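Local structure of pirin family protein (6D0P) at residues D45-Y50 against G121-V126; Q77-H82 against S113-E118. The protein probably catalyses the oxygen-dependent ring opening of quercetin as a metal-dependent dioxygenase of the pirin family, within the cupin superfamily. One frame throughout, in Å; residues are numbered along the deposited sequence.

Contact 1 (D45-Y50 against G121-V126); sequences DYAAPY and GLFEMV
Tyr-46 and Glu-124 make the side-chain hydrogen bond between these antiparallel strands: the phenol OH donates to OE2 of Glu-124 at 2.6 Å, meeting the anti side of the carboxylate 19° out of its plane. OE2 also forms a salt bridge with Lys-247, while OE1 accepts from Gln-77, so both oxygens are held and the group cannot easily turn. Tyr-46 has CG anti to the backbone N (chi1 172°), which carries the ring obliquely toward Glu-124, with OE2 at its edge. Pro-49 lies alongside the Glu-124 chain, CG of Pro-49 3.7 Å from CD of Glu-124.

Backbone bonds come in two pairs. Ala-47 N reaches Met-125 O at 2.8 Å and Met-125 N returns to Ala-47 O; Tyr-50 and Phe-123 repeat the exchange, with Phe-123 N 2.9 Å from Tyr-50 O. Between the pairs the register slips by one residue, a beta bulge in a sheet of the N-terminal cupin domain. At the bulge a water donates to both Ala-48 O and Phe-123 O, which as two acceptors cannot bond each other, and Pro-49 CA lies 3.3 Å from Phe-123 O in a CA-H...O contact.

Apolar contacts divide between the faces. With Tyr-46, Val-126 sets CG2 3.7 Å from ring atom CD1. On the face of Ala-47, its CB meets CG of Met-125 (selenomethionine, in one of two conformers) at 3.9 Å and, more loosely, CE2 of Phe-123.

Contact 2 (Q77-H82 against S113-E118); sequences QGEVTH and SPEFAE
Glu-79 meets Ser-113 at the start of helix 114-119, where the serine is the N-cap residue and joins the first turn of the helix to the run leading into strand 80-84 of the N-terminal cupin domain. From the glutamate backbone outward, CB rests 3.3 Å from Ser-113 OG and also touches Ser-113 CB. CG stands beside the backbone N (chi1 -54°), and beyond it the chain runs extended past the serine hydroxyl. At the tip, OE1 accepts a hydrogen bond from Ser-113 OG at 2.7 Å, on the anti side of the carboxylate, and comes near Glu-115 CB.

That hydroxyl in turn accepts from Phe-116 N, a nearly straight capping bond of 164°. Both roles of OG are thereby filled, and the nearby helix N terminus would probably favour a charged carboxylate. Ser-113 N donates to Glu-79 O at 3.1 Å, arriving from above the carbonyl plane.

Thr-81 OG1 packs on Ser-113 CB at 3.3 Å, though its hydrogen-bond partner is Thr-91. Glu-79 N is buried near Phe-116 CG without a polar partner, and Gly-78 CA sits over the phenylalanine ring in a CH-pi contact, 4.0 Å from the centroid and 30° off its normal.

How the contacts relate
After strands 7-12, 17-19 and 23-30, the chain lays down strand 41-52, whose partner in contact 1 comes only after 70 intervening residues. Within that excursion it passes 77-82 into strand 80-84, runs through strands 89-92, 97-101 and 106-112, and reaches 113-118, where contact 2 closes a smaller loop of 30 residues. Contact 2 therefore nests within contact 1, and the two do not cross. Helix 114-119 leads directly into strand 121-131, completing the larger loop. Contact 1 pairs two strands of one sheet; contact 2 ties the helix to the run into strand 80-84 of another. Phe-123 packing on Val-80 bridges these sheets near manganese ligand Glu-110, and Glu-124 N probably hydrogen-bonds Gln-77 O.

Contact 1 (D45-Y50 against G121-V126)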
ATOM      1  N   ASP A  45       4.031   2.008   4.203  1.00 15.21           N
ATOM      2  CA  ASP A  45       5.060   1.431   5.072  1.00 15.66           C
ATOM      3  C   ASP A  45       5.676   0.233   4.348  1.00 14.35           C
ATOM      4  O   ASP A  45       4.951  -0.680   3.910  1.00 14.95           O
ATOM      5  CB  ASP A  45       4.504   0.952   6.407  1.00 17.11           C
ATOM      6  CG  ASP A  45       4.311   2.039   7.445  1.00 20.51           C
ATOM      7  OD1 ASP A  45       4.886   3.142   7.268  1.00 22.11           O
ATOM      8  OD2 ASP A  45       3.611   1.743   8.456  1.00 23.45           O
ATOM      9  N   TYR A  46       6.992   0.226   4.242  1.00 13.65           N
ATOM     10  CA  TYR A  46       7.672  -0.876   3.570  1.00 13.86           C
ATOM     11  C   TYR A  46       8.521  -1.682   4.549  1.00 13.51           C
ATOM     12  O   TYR A  46       9.501  -1.172   5.102  1.00 13.21           O
ATOM     13  CB  TYR A  46       8.540  -0.339   2.432  1.00 13.98           C
ATOM     14  CG  TYR A  46       9.452  -1.339   1.771  1.00 14.62           C
ATOM     15  CD1 TYR A  46       9.005  -2.592   1.404  1.00 15.86           C
ATOM     16  CD2 TYR A  46      10.753  -1.006   1.442  1.00 15.94           C
ATOM     17  CE1 TYR A  46       9.834  -3.505   0.758  1.00 16.37           C
ATOM     18  CE2 TYR A  46      11.591  -1.904   0.792  1.00 17.11           C
ATOM     19  CZ  TYR A  46      11.137  -3.164   0.459  1.00 16.52           C
ATOM     20  OH  TYR A  46      11.963  -4.063  -0.174  1.00 16.92           O
ATOM     21  N   ALA A  47       8.156  -2.938   4.760  1.00 14.74           N
ATOM     22  CA  ALA A  47       9.012  -3.831   5.532  1.00 14.89           C
ATOM     23  C   ALA A  47      10.034  -4.423   4.560  1.00 16.12           C
ATOM     24  O   ALA A  47       9.716  -5.374   3.832  1.00 17.26           O
ATOM     25  CB  ALA A  47       8.203  -4.906   6.198  1.00 16.17           C
ATOM     26  N   ALA A  48      11.202  -3.809   4.478  1.00 14.49           N
ATOM     27  CA  ALA A  48      12.275  -4.339   3.658  1.00 15.82           C
ATOM     28  C   ALA A  48      12.694  -5.701   4.224  1.00 16.31           C
ATOM     29  O   ALA A  48      12.455  -5.961   5.404  1.00 16.36           O
ATOM     30  CB  ALA A  48      13.422  -3.367   3.637  1.00 16.75           C
ATOM     31  N   PRO A  49      13.307  -6.558   3.407  1.00 17.01           N
ATOM     32  CA  PRO A  49      13.668  -7.937   3.832  1.00 17.42           C
ATOM     33  C   PRO A  49      14.361  -7.958   5.199  1.00 17.37           C
ATOM     34  O   PRO A  49      15.384  -7.290   5.393  1.00 16.98           O
ATOM     35  CB  PRO A  49      14.568  -8.470   2.715  1.00 18.22           C
ATOM     36  CG  PRO A  49      14.058  -7.739   1.496  1.00 18.76           C
ATOM     37  CD  PRO A  49      13.700  -6.356   1.998  1.00 18.11           C
ATOM     38  N   TYR A  50      13.764  -8.696   6.123  1.00 16.51           N
ATOM     39  CA  TYR A  50      14.257  -8.786   7.493  1.00 17.62           C
ATOM     40  C   TYR A  50      14.156 -10.241   7.950  1.00 16.32           C
ATOM     41  O   TYR A  50      13.117 -10.883   7.804  1.00 15.77           O
ATOM     42  CB  TYR A  50      13.443  -7.859   8.404  1.00 17.57           C
ATOM     43  CG  TYR A  50      13.955  -7.754   9.813  1.00 18.79           C
ATOM     44  CD1 TYR A  50      13.670  -8.724  10.761  1.00 20.55           C
ATOM     45  CD2 TYR A  50      14.723  -6.668  10.209  1.00 22.11           C
ATOM     46  CE1 TYR A  50      14.137  -8.620  12.065  1.00 22.29           C
ATOM     47  CE2 TYR A  50      15.188  -6.549  11.511  1.00 22.76           C
ATOM     48  CZ  TYR A  50      14.890  -7.525  12.436  1.00 22.39           C
ATOM     49  OH  TYR A  50      15.337  -7.391  13.714  1.00 27.66           O
ATOM     50  N   GLY A 121      12.811 -17.081   8.318  1.00 19.12           N
ATOM     51  CA  GLY A 121      13.328 -16.616   7.030  1.00 19.59           C
ATOM     52  C   GLY A 121      13.073 -15.122   6.831  1.00 19.31           C
ATOM     53  O   GLY A 121      12.706 -14.434   7.779  1.00 17.76           O
ATOM     54  N   LEU A 122      13.257 -14.634   5.601  1.00 17.93           N
ATOM     55  CA  LEU A 122      13.103 -13.216   5.316  1.00 18.43           C
ATOM     56  C   LEU A 122      11.618 -12.872   5.206  1.00 16.44           C
ATOM     57  O   LEU A 122      10.821 -13.602   4.628  1.00 16.75           O
ATOM     58  CB  LEU A 122      13.820 -12.843   4.011  1.00 18.40           C
ATOM     59  CG  LEU A 122      15.339 -12.997   4.006  1.00 21.76           C
ATOM     60  CD1 LEU A 122      15.904 -12.783   2.609  1.00 23.38           C
ATOM     61  CD2 LEU A 122      15.982 -12.043   5.000  1.00 23.36           C
ATOM     62  N   PHE A 123      11.294 -11.725   5.755  1.00 16.01           N
ATOM     63  CA  PHE A 123       9.968 -11.182   5.732  1.00 15.15           C
ATOM     64  C   PHE A 123      10.033  -9.881   4.937  1.00 14.27           C
ATOM     65  O   PHE A 123      10.897  -9.053   5.204  1.00 14.55           O
ATOM     66  CB  PHE A 123       9.485 -10.934   7.162  1.00 16.24           C
ATOM     67  CG  PHE A 123       8.079 -10.409   7.272  1.00 16.42           C
ATOM     68  CD1 PHE A 123       6.992 -11.267   7.162  1.00 18.89           C
ATOM     69  CD2 PHE A 123       7.840  -9.068   7.504  1.00 17.68           C
ATOM     70  CE1 PHE A 123       5.695 -10.800   7.285  1.00 19.64           C
ATOM     71  CE2 PHE A 123       6.543  -8.598   7.630  1.00 19.13           C
ATOM     72  CZ  PHE A 123       5.470  -9.460   7.514  1.00 19.42           C
ATOM     73  N   GLU A 124       9.139  -9.697   3.981  1.00 13.67           N
ATOM     74  CA  GLU A 124       9.129  -8.478   3.185  1.00 13.87           C
ATOM     75  C   GLU A 124       7.684  -8.205   2.785  1.00 14.27           C
ATOM     76  O   GLU A 124       7.015  -9.099   2.267  1.00 13.48           O
ATOM     77  CB  GLU A 124      10.027  -8.627   1.949  1.00 15.09           C
ATOM     78  CG  GLU A 124      10.093  -7.364   1.085  1.00 15.33           C
ATOM     79  CD  GLU A 124      10.844  -7.533  -0.232  1.00 17.10           C
ATOM     80  OE1 GLU A 124      11.025  -8.710  -0.657  1.00 17.68           O
ATOM     81  OE2 GLU A 124      11.230  -6.482  -0.842  1.00 18.33           O
HETATM   82  N   MSE A 125       7.208  -6.992   3.045  0.70 14.93           N
HETATM   83  CA  MSE A 125       5.837  -6.638   2.697  0.70 16.92           C
HETATM   84  C   MSE A 125       5.684  -5.162   2.572  0.70 15.30           C
HETATM   85  O   MSE A 125       6.566  -4.415   2.956  0.70 14.50           O
HETATM   86  CB  MSE A 125       4.834  -7.199   3.725  0.70 21.51           C
HETATM   87  CG  MSE A 125       4.886  -6.556   5.099  0.70 28.32           C
HETATM   88 SE   MSE A 125       3.134  -6.689   6.041  0.70 41.58          SE
HETATM   89  CE  MSE A 125       2.878  -4.743   6.036  0.70 41.83           C
ATOM     90  N   VAL A 126       4.566  -4.754   1.983  1.00 13.86           N
ATOM     91  CA  VAL A 126       4.161  -3.351   1.892  1.00 13.98           C
ATOM     92  C   VAL A 126       2.745  -3.233   2.473  1.00 13.85           C
ATOM     93  O   VAL A 126       1.876  -4.131   2.217  1.00 14.44           O
ATOM     94  CB  VAL A 126       4.182  -2.823   0.441  1.00 14.67           C
ATOM     95  CG1 VAL A 126       3.307  -1.584   0.272  1.00 14.42           C
ATOM     96  CG2 VAL A 126       5.604  -2.532  -0.010  1.00 16.05           C
TER
HETATM   97  O   HOH W   1      10.650  -7.016   7.174  1.00 40.20           O

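Contact 2 (Q77-H82 against S113-E118)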
ATOM      1  N   GLN A  77       7.711 -11.570   0.780  1.00 15.88           N
ATOM      2  CA  GLN A  77       8.439 -12.710   1.345  1.00 16.13           C
ATOM      3  C   GLN A  77       7.816 -12.983   2.711  1.00 16.28           C
ATOM      4  O   GLN A  77       7.523 -12.051   3.466  1.00 14.32           O
ATOM      5  CB  GLN A  77       9.938 -12.450   1.490  1.00 16.45           C
ATOM      6  CG  GLN A  77      10.653 -12.143   0.181  1.00 16.82           C
ATOM      7  CD  GLN A  77      12.156 -12.149   0.329  1.00 18.62           C
ATOM      8  OE1 GLN A  77      12.771 -13.189   0.582  1.00 17.97           O
ATOM      9  NE2 GLN A  77      12.764 -10.989   0.156  1.00 15.79           N
ATOM     10  N   GLY A  78       7.591 -14.245   3.013  1.00 16.49           N
ATOM     11  CA  GLY A  78       6.894 -14.552   4.260  1.00 18.23           C
ATOM     12  C   GLY A  78       5.382 -14.409   4.105  1.00 18.88           C
ATOM     13  O   GLY A  78       4.871 -14.221   2.986  1.00 18.81           O
ATOM     14  N   GLU A  79       4.655 -14.469   5.226  1.00 18.34           N
ATOM     15  CA  GLU A  79       3.193 -14.523   5.203  1.00 18.00           C
ATOM     16  C   GLU A  79       2.622 -13.785   6.410  1.00 17.54           C
ATOM     17  O   GLU A  79       3.223 -13.809   7.466  1.00 16.75           O
ATOM     18  CB  GLU A  79       2.675 -15.957   5.327  1.00 19.94           C
ATOM     19  CG  GLU A  79       3.222 -16.952   4.328  1.00 21.31           C
ATOM     20  CD  GLU A  79       2.538 -18.319   4.366  1.00 25.95           C
ATOM     21  OE1 GLU A  79       1.923 -18.679   5.432  1.00 24.23           O
ATOM     22  OE2 GLU A  79       2.636 -19.055   3.327  1.00 25.44           O
ATOM     23  N   VAL A  80       1.431 -13.198   6.242  1.00 17.32           N
ATOM     24  CA  VAL A  80       0.753 -12.466   7.304  1.00 18.40           C
ATOM     25  C   VAL A  80      -0.636 -13.065   7.519  1.00 19.22           C
ATOM     26  O   VAL A  80      -1.383 -13.273   6.556  1.00 20.52           O
ATOM     27  CB  VAL A  80       0.665 -10.968   6.958  1.00 19.30           C
ATOM     28  CG1 VAL A  80      -0.217 -10.181   7.923  1.00 20.83           C
ATOM     29  CG2 VAL A  80       2.041 -10.334   6.865  1.00 20.90           C
ATOM     30  N   THR A  81      -0.964 -13.372   8.774  1.00 18.62           N
ATOM     31  CA  THR A  81      -2.289 -13.799   9.152  1.00 18.71           C
ATOM     32  C   THR A  81      -2.960 -12.624   9.888  1.00 20.68           C
ATOM     33  O   THR A  81      -2.311 -11.924  10.690  1.00 22.58           O
ATOM     34  CB  THR A  81      -2.259 -15.067  10.004  1.00 19.98           C
ATOM     35  OG1 THR A  81      -1.784 -16.132   9.176  1.00 20.07           O
ATOM     36  CG2 THR A  81      -3.622 -15.449  10.557  1.00 20.73           C
ATOM     37  N   HIS A  82      -4.221 -12.371   9.584  1.00 18.38           N
ATOM     38  CA  HIS A  82      -4.959 -11.293  10.224  1.00 18.42           C
ATOM     39  C   HIS A  82      -6.285 -11.876  10.712  1.00 18.44           C
ATOM     40  O   HIS A  82      -6.785 -12.833  10.149  1.00 17.72           O
ATOM     41  CB  HIS A  82      -5.124 -10.086   9.296  1.00 19.94           C
ATOM     42  CG  HIS A  82      -5.742 -10.418   7.981  1.00 20.53           C
ATOM     43  ND1 HIS A  82      -7.072 -10.203   7.720  1.00 21.20           N
ATOM     44  CD2 HIS A  82      -5.227 -11.008   6.878  1.00 21.34           C
ATOM     45  CE1 HIS A  82      -7.351 -10.630   6.499  1.00 22.14           C
ATOM     46  NE2 HIS A  82      -6.231 -11.120   5.956  1.00 20.71           N
ATOM     47  N   SER A 113       2.176 -15.429   9.844  1.00 15.66           N
ATOM     48  CA  SER A 113       1.397 -16.657   9.805  1.00 16.45           C
ATOM     49  C   SER A 113       2.082 -17.739  10.646  1.00 18.01           C
ATOM     50  O   SER A 113       3.297 -17.724  10.798  1.00 17.11           O
ATOM     51  CB  SER A 113       1.235 -17.140   8.408  1.00 17.64           C
ATOM     52  OG  SER A 113       2.388 -17.831   7.973  1.00 17.82           O
ATOM     53  N   PRO A 114       1.311 -18.691  11.163  1.00 19.86           N
ATOM     54  CA  PRO A 114       1.906 -19.793  11.942  1.00 20.20           C
ATOM     55  C   PRO A 114       2.970 -20.556  11.138  1.00 20.82           C
ATOM     56  O   PRO A 114       3.985 -20.952  11.692  1.00 19.67           O
ATOM     57  CB  PRO A 114       0.729 -20.723  12.254  1.00 21.80           C
ATOM     58  CG  PRO A 114      -0.470 -19.805  12.282  1.00 22.45           C
ATOM     59  CD  PRO A 114      -0.152 -18.659  11.336  1.00 19.87           C
ATOM     60  N   GLU A 115       2.719 -20.752   9.842  1.00 21.15           N
ATOM     61  CA  GLU A 115       3.647 -21.465   8.973  1.00 24.02           C
ATOM     62  C   GLU A 115       4.965 -20.681   8.848  1.00 21.75           C
ATOM     63  O   GLU A 115       6.056 -21.255   8.929  1.00 20.94           O
ATOM     64  CB  GLU A 115       2.986 -21.679   7.611  1.00 28.99           C
ATOM     65  CG  GLU A 115       3.928 -22.206   6.538  1.00 36.28           C
ATOM     66  CD  GLU A 115       4.074 -23.719   6.509  1.00 44.17           C
ATOM     67  OE1 GLU A 115       3.364 -24.404   7.279  1.00 54.34           O
ATOM     68  OE2 GLU A 115       4.892 -24.212   5.707  1.00 52.14           O
ATOM     69  N   PHE A 116       4.862 -19.376   8.635  1.00 19.46           N
ATOM     70  CA  PHE A 116       6.064 -18.544   8.525  1.00 19.41           C
ATOM     71  C   PHE A 116       6.788 -18.491   9.874  1.00 19.04           C
ATOM     72  O   PHE A 116       7.999 -18.654   9.918  1.00 19.40           O
ATOM     73  CB  PHE A 116       5.748 -17.135   8.027  1.00 18.90           C
ATOM     74  CG  PHE A 116       6.979 -16.269   7.957  1.00 18.95           C
ATOM     75  CD1 PHE A 116       7.966 -16.525   7.022  1.00 18.99           C
ATOM     76  CD2 PHE A 116       7.190 -15.261   8.879  1.00 20.24           C
ATOM     77  CE1 PHE A 116       9.124 -15.771   6.988  1.00 19.37           C
ATOM     78  CE2 PHE A 116       8.344 -14.495   8.832  1.00 20.71           C
ATOM     79  CZ  PHE A 116       9.305 -14.754   7.885  1.00 19.56           C
ATOM     80  N   ALA A 117       6.049 -18.357  10.961  1.00 19.23           N
ATOM     81  CA  ALA A 117       6.651 -18.296  12.293  1.00 20.54           C
ATOM     82  C   ALA A 117       7.465 -19.566  12.544  1.00 22.50           C
ATOM     83  O   ALA A 117       8.573 -19.479  13.039  1.00 24.06           O
ATOM     84  CB  ALA A 117       5.599 -18.145  13.365  1.00 20.28           C
ATOM     85  N   GLU A 118       6.911 -20.711  12.167  1.00 22.63           N
ATOM     86  CA  GLU A 118       7.559 -22.009  12.416  1.00 25.01           C
ATOM     87  C   GLU A 118       8.849 -22.148  11.603  1.00 24.10           C
ATOM     88  O   GLU A 118       9.835 -22.667  12.102  1.00 22.52           O
ATOM     89  CB  GLU A 118       6.611 -23.161  12.063  1.00 29.52           C
ATOM     90  CG  GLU A 118       7.251 -24.542  12.170  1.00 36.03           C
ATOM     91  CD  GLU A 118       6.431 -25.703  11.614  1.00 43.46           C
ATOM     92  OE1 GLU A 118       5.193 -25.575  11.548  1.00 47.73           O
ATOM     93  OE2 GLU A 118       7.036 -26.734  11.240  1.00 51.93           O
TER